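Local coordinates for protein plantazolicin methyltransferase BamL (Bacillus amyloliquefaciens subsp. plantarum, PDB 5DM0) that probably transfers methyl groups from S-adenosylmethionine to the N-terminal amine of desmethylplantazolicin, a step in making the antibiotic plantazolicin, at residues I46-F51 against I129-L134; C158-D163 against L260-I265. One frame throughout, in Å; residues are numbered along the deposited sequence.

Contact 1 comes wholly before contact 2 in the sequence; their centres are about 8 Å apart. Both belong to one seven-stranded mixed sheet, the core of a Rossmann-like methyltransferase fold. Contact 1 lays helix 41-59 on strand 127-133. Contact 2 pairs the next strand, 157-164, with the antiparallel strand 260-268. Strands 127-133 and 157-164 are neighbours, and backbone pairs such as Ile132 N to Tyr160 O probably join them by hydrogen bonds. Tyr160 of contact 2 also packs against helix 41-59. Leu134, just past the end of strand 127-133, and Asp163, near the end of 157-164, both meet the substrate analogue. The backbone O of His133 accepts a hydrogen bond from S-adenosyl-L-homocysteine.

Contact 1 (I46-F51 against I129-L134). With SAH (S-adenosyl-L-homocysteine), chain D; 5D8 (ethyl 2-(2-{2-[(1S)-1-amino-4-carbamimidamidobutyl]-1,3-thiazol-4-yl}-5-methyl-1,3-oxazol-4-yl)-1,3-thiazole-4-carboxylate), chain E.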
# COMPACT_ATOMS: atom_id res chain seq x y z
N ILE A 46 1.38 -1.74 11.54
CA ILE A 46 0.14 -0.98 11.69
C ILE A 46 -0.75 -1.16 10.46
O ILE A 46 -1.92 -1.50 10.58
CB ILE A 46 0.39 0.53 11.91
CG1 ILE A 46 1.27 0.77 13.15
CG2 ILE A 46 -0.93 1.31 11.97
CD1 ILE A 46 0.63 0.36 14.44
N SER A 47 -0.17 -0.94 9.28
CA SER A 47 -0.92 -1.09 8.04
C SER A 47 -1.52 -2.48 7.85
O SER A 47 -2.65 -2.61 7.43
CB SER A 47 -0.02 -0.75 6.84
OG SER A 47 0.37 0.61 6.88
N ILE A 48 -0.73 -3.51 8.16
CA ILE A 48 -1.19 -4.89 8.03
C ILE A 48 -2.31 -5.17 9.03
O ILE A 48 -3.37 -5.70 8.66
CB ILE A 48 -0.04 -5.91 8.21
CG1 ILE A 48 1.00 -5.74 7.10
CG2 ILE A 48 -0.60 -7.33 8.21
CD1 ILE A 48 2.34 -6.39 7.39
N GLU A 49 -2.09 -4.83 10.29
CA GLU A 49 -3.12 -5.08 11.30
C GLU A 49 -4.38 -4.28 11.02
O GLU A 49 -5.48 -4.71 11.34
CB GLU A 49 -2.62 -4.86 12.72
CG GLU A 49 -1.52 -5.82 13.19
CD GLU A 49 -1.91 -7.30 13.17
OE1 GLU A 49 -3.11 -7.65 13.15
OE2 GLU A 49 -0.99 -8.15 13.16
N THR A 50 -4.23 -3.11 10.39
CA THR A 50 -5.41 -2.36 9.97
C THR A 50 -6.27 -3.14 8.98
O THR A 50 -7.48 -3.26 9.18
CB THR A 50 -5.05 -0.97 9.41
OG1 THR A 50 -4.33 -0.23 10.41
CG2 THR A 50 -6.30 -0.19 9.03
N PHE A 51 -5.68 -3.66 7.91
CA PHE A 51 -6.48 -4.44 6.95
C PHE A 51 -7.01 -5.76 7.50
O PHE A 51 -8.12 -6.17 7.16
CB PHE A 51 -5.86 -4.53 5.53
CG PHE A 51 -4.68 -5.47 5.39
CD1 PHE A 51 -4.83 -6.86 5.52
CD2 PHE A 51 -3.44 -4.98 5.01
CE1 PHE A 51 -3.75 -7.71 5.34
CE2 PHE A 51 -2.35 -5.82 4.82
CZ PHE A 51 -2.50 -7.19 4.99
N ILE A 129 -7.84 -10.05 -0.05
CA ILE A 129 -7.20 -8.77 0.23
C ILE A 129 -6.10 -8.51 -0.80
O ILE A 129 -5.26 -9.37 -1.07
CB ILE A 129 -6.61 -8.71 1.66
CG1 ILE A 129 -7.73 -8.83 2.70
CG2 ILE A 129 -5.82 -7.41 1.87
CD1 ILE A 129 -7.23 -9.00 4.12
N ILE A 130 -6.15 -7.32 -1.38
CA ILE A 130 -5.08 -6.86 -2.24
C ILE A 130 -4.48 -5.61 -1.60
O ILE A 130 -5.18 -4.61 -1.40
CB ILE A 130 -5.57 -6.58 -3.67
CG1 ILE A 130 -6.23 -7.84 -4.26
CG2 ILE A 130 -4.40 -6.14 -4.55
CD1 ILE A 130 -6.94 -7.62 -5.58
N PHE A 131 -3.20 -5.70 -1.27
CA PHE A 131 -2.49 -4.69 -0.50
C PHE A 131 -1.52 -3.93 -1.40
O PHE A 131 -0.68 -4.54 -2.07
CB PHE A 131 -1.75 -5.40 0.63
CG PHE A 131 -1.15 -4.50 1.69
CD1 PHE A 131 -1.84 -3.39 2.20
CD2 PHE A 131 0.09 -4.83 2.24
CE1 PHE A 131 -1.27 -2.61 3.21
CE2 PHE A 131 0.65 -4.07 3.26
CZ PHE A 131 -0.03 -2.96 3.74
N ILE A 132 -1.64 -2.61 -1.44
CA ILE A 132 -0.76 -1.79 -2.27
C ILE A 132 -0.14 -0.77 -1.33
O ILE A 132 -0.70 0.32 -1.13
CB ILE A 132 -1.53 -1.07 -3.43
CG1 ILE A 132 -2.41 -2.06 -4.21
CG2 ILE A 132 -0.55 -0.38 -4.38
CD1 ILE A 132 -3.19 -1.42 -5.35
N HIS A 133 0.99 -1.14 -0.73
CA HIS A 133 1.60 -0.35 0.36
C HIS A 133 2.82 0.44 -0.13
O HIS A 133 3.81 -0.14 -0.58
CB HIS A 133 1.98 -1.31 1.49
CG HIS A 133 2.38 -0.65 2.78
ND1 HIS A 133 1.48 0.03 3.57
CD2 HIS A 133 3.56 -0.63 3.44
CE1 HIS A 133 2.10 0.47 4.65
NE2 HIS A 133 3.36 0.07 4.60
N LEU A 134 2.72 1.77 -0.04
CA LEU A 134 3.81 2.70 -0.34
C LEU A 134 4.44 2.51 -1.72
O LEU A 134 5.67 2.58 -1.86
CB LEU A 134 4.88 2.64 0.77
CG LEU A 134 4.36 2.70 2.20
CD1 LEU A 134 5.48 2.49 3.23
CD2 LEU A 134 3.63 4.02 2.45
N SAH D . 5.23 -2.54 -0.49
CA SAH D . 6.60 -2.07 -0.13
CB SAH D . 7.02 -0.94 -1.07
CG SAH D . 8.52 -1.04 -1.32
SD SAH D . 9.16 0.31 -2.26
C SAH D . 6.59 -1.59 1.29
O SAH D . 7.50 -0.89 1.76
OXT SAH D . 5.67 -1.91 2.04
C5' SAH D . 8.22 0.24 -3.76
C4' SAH D . 8.29 -1.13 -4.44
O4' SAH D . 7.42 -1.11 -5.58
C3' SAH D . 9.67 -1.48 -4.98
O3' SAH D . 10.07 -2.75 -4.45
C2' SAH D . 9.52 -1.54 -6.49
O2' SAH D . 10.34 -2.54 -7.11
C1' SAH D . 8.04 -1.87 -6.64
N9 SAH D . 7.42 -1.48 -7.92
C8 SAH D . 7.53 -0.30 -8.56
N7 SAH D . 6.79 -0.31 -9.70
C5 SAH D . 6.20 -1.52 -9.78
C6 SAH D . 5.29 -2.20 -10.72
N6 SAH D . 4.84 -1.58 -11.84
N1 SAH D . 4.92 -3.47 -10.42
C2 SAH D . 5.35 -4.12 -9.31
N3 SAH D . 6.18 -3.55 -8.40
C4 SAH D . 6.62 -2.28 -8.60
C1 5D8 E . 9.06 7.60 1.31
C2 5D8 E . 8.21 6.60 1.81
C3 5D8 E . 7.15 7.29 5.07
C4 5D8 E . 8.76 5.38 0.02
C5 5D8 E . 6.27 6.15 4.77
C6 5D8 E . 7.54 6.70 3.12
C8 5D8 E . 7.26 7.93 6.38
C11 5D8 E . 8.03 9.10 8.41
C12 5D8 E . 6.86 8.35 8.53
O14 5D8 E . 6.30 9.10 10.67
C13 5D8 E . 6.12 8.26 9.81
O15 5D8 E . 5.22 7.13 10.01
N2 5D8 E . 6.45 7.67 7.41
S1 5D8 E . 8.60 8.93 6.79
N1 5D8 E . 7.98 7.57 4.06
O9 5D8 E . 6.55 5.80 3.47
C7 5D8 E . 5.17 5.41 5.48
S5 5D8 E . 9.62 6.88 -0.16
N3 5D8 E . 8.06 5.40 1.17
CA 5D8 E . 8.88 4.31 -1.00
N 5D8 E . 8.15 3.13 -0.55
CB 5D8 E . 8.37 4.76 -2.37
CG 5D8 E . 7.01 5.45 -2.35
CD 5D8 E . 6.36 5.31 -3.73
NE 5D8 E . 5.17 6.16 -3.75
CZ 5D8 E . 5.10 7.38 -4.12
NH1 5D8 E . 3.99 7.99 -4.08
NH2 5D8 E . 6.14 8.01 -4.51
C9 5D8 E . 4.48 7.00 11.23
C10 5D8 E . 4.77 5.65 11.86
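Helix segment 46-51 runs nearly antiparallel to strand 129-133, with 154° between the two directions and 10.7 Å between the axes at closest approach. By CA position Phe51 pairs with Ile129 and Ser47 with His133. This is a helix packed on the face of a central strand in the Rossmann-like methyltransferase sheet.

Phe51 and Phe131 form an edge-to-face pair. The ring planes stand at 60° and the centroids are 4.7 Å apart. The CD2-CE2 edge of Phe51 is turned toward the face of Phe131, with CE2 over the ring centre. The CB of Phe131 points at the helix, and with CG anti to the backbone N (chi1 -170°) the ring presents a face to Phe51. His133 CB covers the other face of this ring. The Phe51 ring is itself sandwiched. Ile129 CG2 makes a CH-pi contact over one face, 4.1 Å from the centroid, while Ile48 O of its own helix lies over the opposite face. Ile129 CD1 adds apolar packing against Phe51 CD1. Next to the pair, Ser47 CB meets the edge of the Phe131 ring at CZ, 3.8 Å away.

The buried strand end leads into the active-site pocket. His133 O accepts a bond of 2.8 Å from the amine N of S-adenosyl-L-homocysteine. The cofactor product is also hydrogen-bonded to Gly70 O and Asp93 OD1. One residue on, Leu134 CD1 and CD2 touch the oxazole O9 and methyl C7 of the substrate analogue. The amine N of that analogue donates to Leu134 O at 2.9 Å.

Contact 2 (C158-D163 against L260-I265); sequences CIYIVD and LLHGWI. With 5D8 (ethyl 2-(2-{2-[(1S)-1-amino-4-carbamimidamidobutyl]-1,3-thiazol-4-yl}-5-methyl-1,3-oxazol-4-yl)-1,3-thiazole-4-carboxylate), chain E.
Tyr160 and Trp264 face each other across two paired strands, and their rings form an offset stack. The centroids of the tyrosine ring and the six-membered ring of Trp264 are 3.9 Å apart, with planes at 13°. Tyr160 has CG anti to the backbone N (chi1 -178°) and Trp264 has CG anti to the carbonyl carbon (chi1 -57°), which brings the rings together. Tyr160 CD1 sits over the centre of the indole. Val162 CG2 covers the other face of the tyrosine ring. Cys158 SG approaches the edge of the indole, 4.0 Å from Trp264 CZ3. Trp264 NE1 is hydrogen-bonded to Gly222 O.

Six backbone hydrogen bonds join the strands, two in each of the hydrogen-bonded pairs Ile159-Ile265, Ile161-Gly263 and Asp163-Leu261. This is the antiparallel side of the Rossmann-like methyltransferase sheet, where strand 260-268 lies between 157-164 and 212-217.

Ile159 CD1 meets Ile265 CD1 at 4.0 Å, and both side chains also pack on helix 142-151. On the Tyr160 face, Val162 CG1 packs on Leu260 CD1.

Within these strands Asp163 binds the substrate analogue. Its carboxylate takes the guanidinium in two bonds, 5D8 NE to OD1 at 3.0 Å and 5D8 NH1 to OD2 at 2.9 Å. Gly137 N also donates to OD2.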
# COMPACT_ATOMS: atom_id res chain seq x y z
N CYS A 158 -11.22 -6.53 -0.21
CA CYS A 158 -10.84 -5.14 -0.33
C CYS A 158 -9.47 -4.99 -0.93
O CYS A 158 -8.60 -5.85 -0.75
CB CYS A 158 -10.90 -4.42 1.04
SG CYS A 158 -9.83 -5.10 2.33
N ILE A 159 -9.29 -3.89 -1.66
CA ILE A 159 -7.97 -3.36 -1.98
C ILE A 159 -7.69 -2.29 -0.93
O ILE A 159 -8.55 -1.42 -0.68
CB ILE A 159 -7.92 -2.71 -3.39
CG1 ILE A 159 -8.36 -3.72 -4.47
CG2 ILE A 159 -6.51 -2.23 -3.69
CD1 ILE A 159 -8.55 -3.11 -5.85
N TYR A 160 -6.52 -2.36 -0.29
CA TYR A 160 -6.09 -1.33 0.66
C TYR A 160 -4.82 -0.69 0.13
O TYR A 160 -3.81 -1.37 -0.09
CB TYR A 160 -5.86 -1.93 2.06
CG TYR A 160 -5.46 -0.92 3.12
CD1 TYR A 160 -5.98 0.39 3.13
CD2 TYR A 160 -4.57 -1.27 4.13
CE1 TYR A 160 -5.61 1.30 4.11
CE2 TYR A 160 -4.20 -0.37 5.12
CZ TYR A 160 -4.73 0.91 5.11
OH TYR A 160 -4.34 1.80 6.08
N ILE A 161 -4.90 0.62 -0.10
CA ILE A 161 -3.80 1.40 -0.68
C ILE A 161 -3.35 2.41 0.37
O ILE A 161 -4.17 3.17 0.89
CB ILE A 161 -4.26 2.20 -1.92
CG1 ILE A 161 -4.82 1.26 -3.00
CG2 ILE A 161 -3.12 3.08 -2.46
CD1 ILE A 161 -5.49 1.94 -4.17
N VAL A 162 -2.05 2.38 0.69
CA VAL A 162 -1.44 3.40 1.56
C VAL A 162 -0.31 4.04 0.77
O VAL A 162 0.55 3.34 0.23
CB VAL A 162 -0.87 2.79 2.86
CG1 VAL A 162 -0.30 3.89 3.76
CG2 VAL A 162 -1.92 1.99 3.60
N ASP A 163 -0.29 5.37 0.69
CA ASP A 163 0.77 6.04 -0.08
C ASP A 163 1.00 7.47 0.40
O ASP A 163 0.22 8.01 1.19
CB ASP A 163 0.45 6.02 -1.58
CG ASP A 163 1.69 6.06 -2.46
OD1 ASP A 163 2.79 5.72 -1.95
OD2 ASP A 163 1.59 6.46 -3.64
N LEU A 260 -0.27 10.42 5.31
CA LEU A 260 -0.43 9.41 4.26
C LEU A 260 -1.85 9.34 3.75
O LEU A 260 -2.80 9.59 4.49
CB LEU A 260 0.00 8.04 4.76
CG LEU A 260 1.44 7.92 5.27
CD1 LEU A 260 1.60 6.57 5.94
CD2 LEU A 260 2.48 8.10 4.16
N LEU A 261 -1.99 9.00 2.47
CA LEU A 261 -3.27 8.67 1.89
C LEU A 261 -3.60 7.22 2.22
O LEU A 261 -2.75 6.33 2.08
CB LEU A 261 -3.22 8.82 0.37
CG LEU A 261 -2.70 10.13 -0.22
CD1 LEU A 261 -2.66 10.00 -1.73
CD2 LEU A 261 -3.62 11.25 0.22
N HIS A 262 -4.83 6.99 2.66
CA HIS A 262 -5.35 5.64 2.90
C HIS A 262 -6.62 5.46 2.08
O HIS A 262 -7.59 6.18 2.27
CB HIS A 262 -5.69 5.44 4.38
CG HIS A 262 -4.53 5.65 5.30
ND1 HIS A 262 -4.12 6.90 5.69
CD2 HIS A 262 -3.72 4.77 5.92
CE1 HIS A 262 -3.08 6.79 6.50
NE2 HIS A 262 -2.82 5.51 6.66
N GLY A 263 -6.62 4.48 1.18
CA GLY A 263 -7.77 4.24 0.34
C GLY A 263 -8.20 2.79 0.39
O GLY A 263 -7.36 1.89 0.39
N TRP A 264 -9.52 2.59 0.45
CA TRP A 264 -10.12 1.25 0.46
C TRP A 264 -11.05 1.11 -0.72
O TRP A 264 -11.88 1.98 -0.95
CB TRP A 264 -10.93 1.02 1.74
CG TRP A 264 -10.14 1.19 3.00
CD1 TRP A 264 -9.87 2.37 3.64
CD2 TRP A 264 -9.55 0.16 3.79
NE1 TRP A 264 -9.13 2.13 4.77
CE2 TRP A 264 -8.93 0.78 4.89
CE3 TRP A 264 -9.48 -1.24 3.67
CZ2 TRP A 264 -8.23 0.06 5.87
CZ3 TRP A 264 -8.79 -1.96 4.65
CH2 TRP A 264 -8.18 -1.30 5.73
N ILE A 265 -10.90 0.03 -1.47
CA ILE A 265 -11.89 -0.37 -2.46
C ILE A 265 -12.49 -1.67 -1.93
O ILE A 265 -11.78 -2.67 -1.78
CB ILE A 265 -11.26 -0.56 -3.85
CG1 ILE A 265 -10.76 0.79 -4.38
CG2 ILE A 265 -12.28 -1.15 -4.83
CD1 ILE A 265 -9.82 0.67 -5.56
C1 5D8 E . 9.06 7.60 1.31
C2 5D8 E . 8.21 6.60 1.81
C3 5D8 E . 7.15 7.29 5.07
C4 5D8 E . 8.76 5.38 0.02
C5 5D8 E . 6.27 6.15 4.77
C6 5D8 E . 7.54 6.70 3.12
C8 5D8 E . 7.26 7.93 6.38
C11 5D8 E . 8.03 9.10 8.41
C12 5D8 E . 6.86 8.35 8.53
O14 5D8 E . 6.30 9.10 10.67
C13 5D8 E . 6.12 8.26 9.81
O15 5D8 E . 5.22 7.13 10.01
N2 5D8 E . 6.45 7.67 7.41
S1 5D8 E . 8.60 8.93 6.79
N1 5D8 E . 7.98 7.57 4.06
O9 5D8 E . 6.55 5.80 3.47
C7 5D8 E . 5.17 5.41 5.48
S5 5D8 E . 9.62 6.88 -0.16
N3 5D8 E . 8.06 5.40 1.17
CA 5D8 E . 8.88 4.31 -1.00
N 5D8 E . 8.15 3.13 -0.55
CB 5D8 E . 8.37 4.76 -2.37
CG 5D8 E . 7.01 5.45 -2.35
CD 5D8 E . 6.36 5.31 -3.73
NE 5D8 E . 5.17 6.16 -3.75
CZ 5D8 E . 5.10 7.38 -4.12
NH1 5D8 E . 3.99 7.99 -4.08
NH2 5D8 E . 6.14 8.01 -4.51
C9 5D8 E . 4.48 7.00 11.23
C10 5D8 E . 4.77 5.65 11.86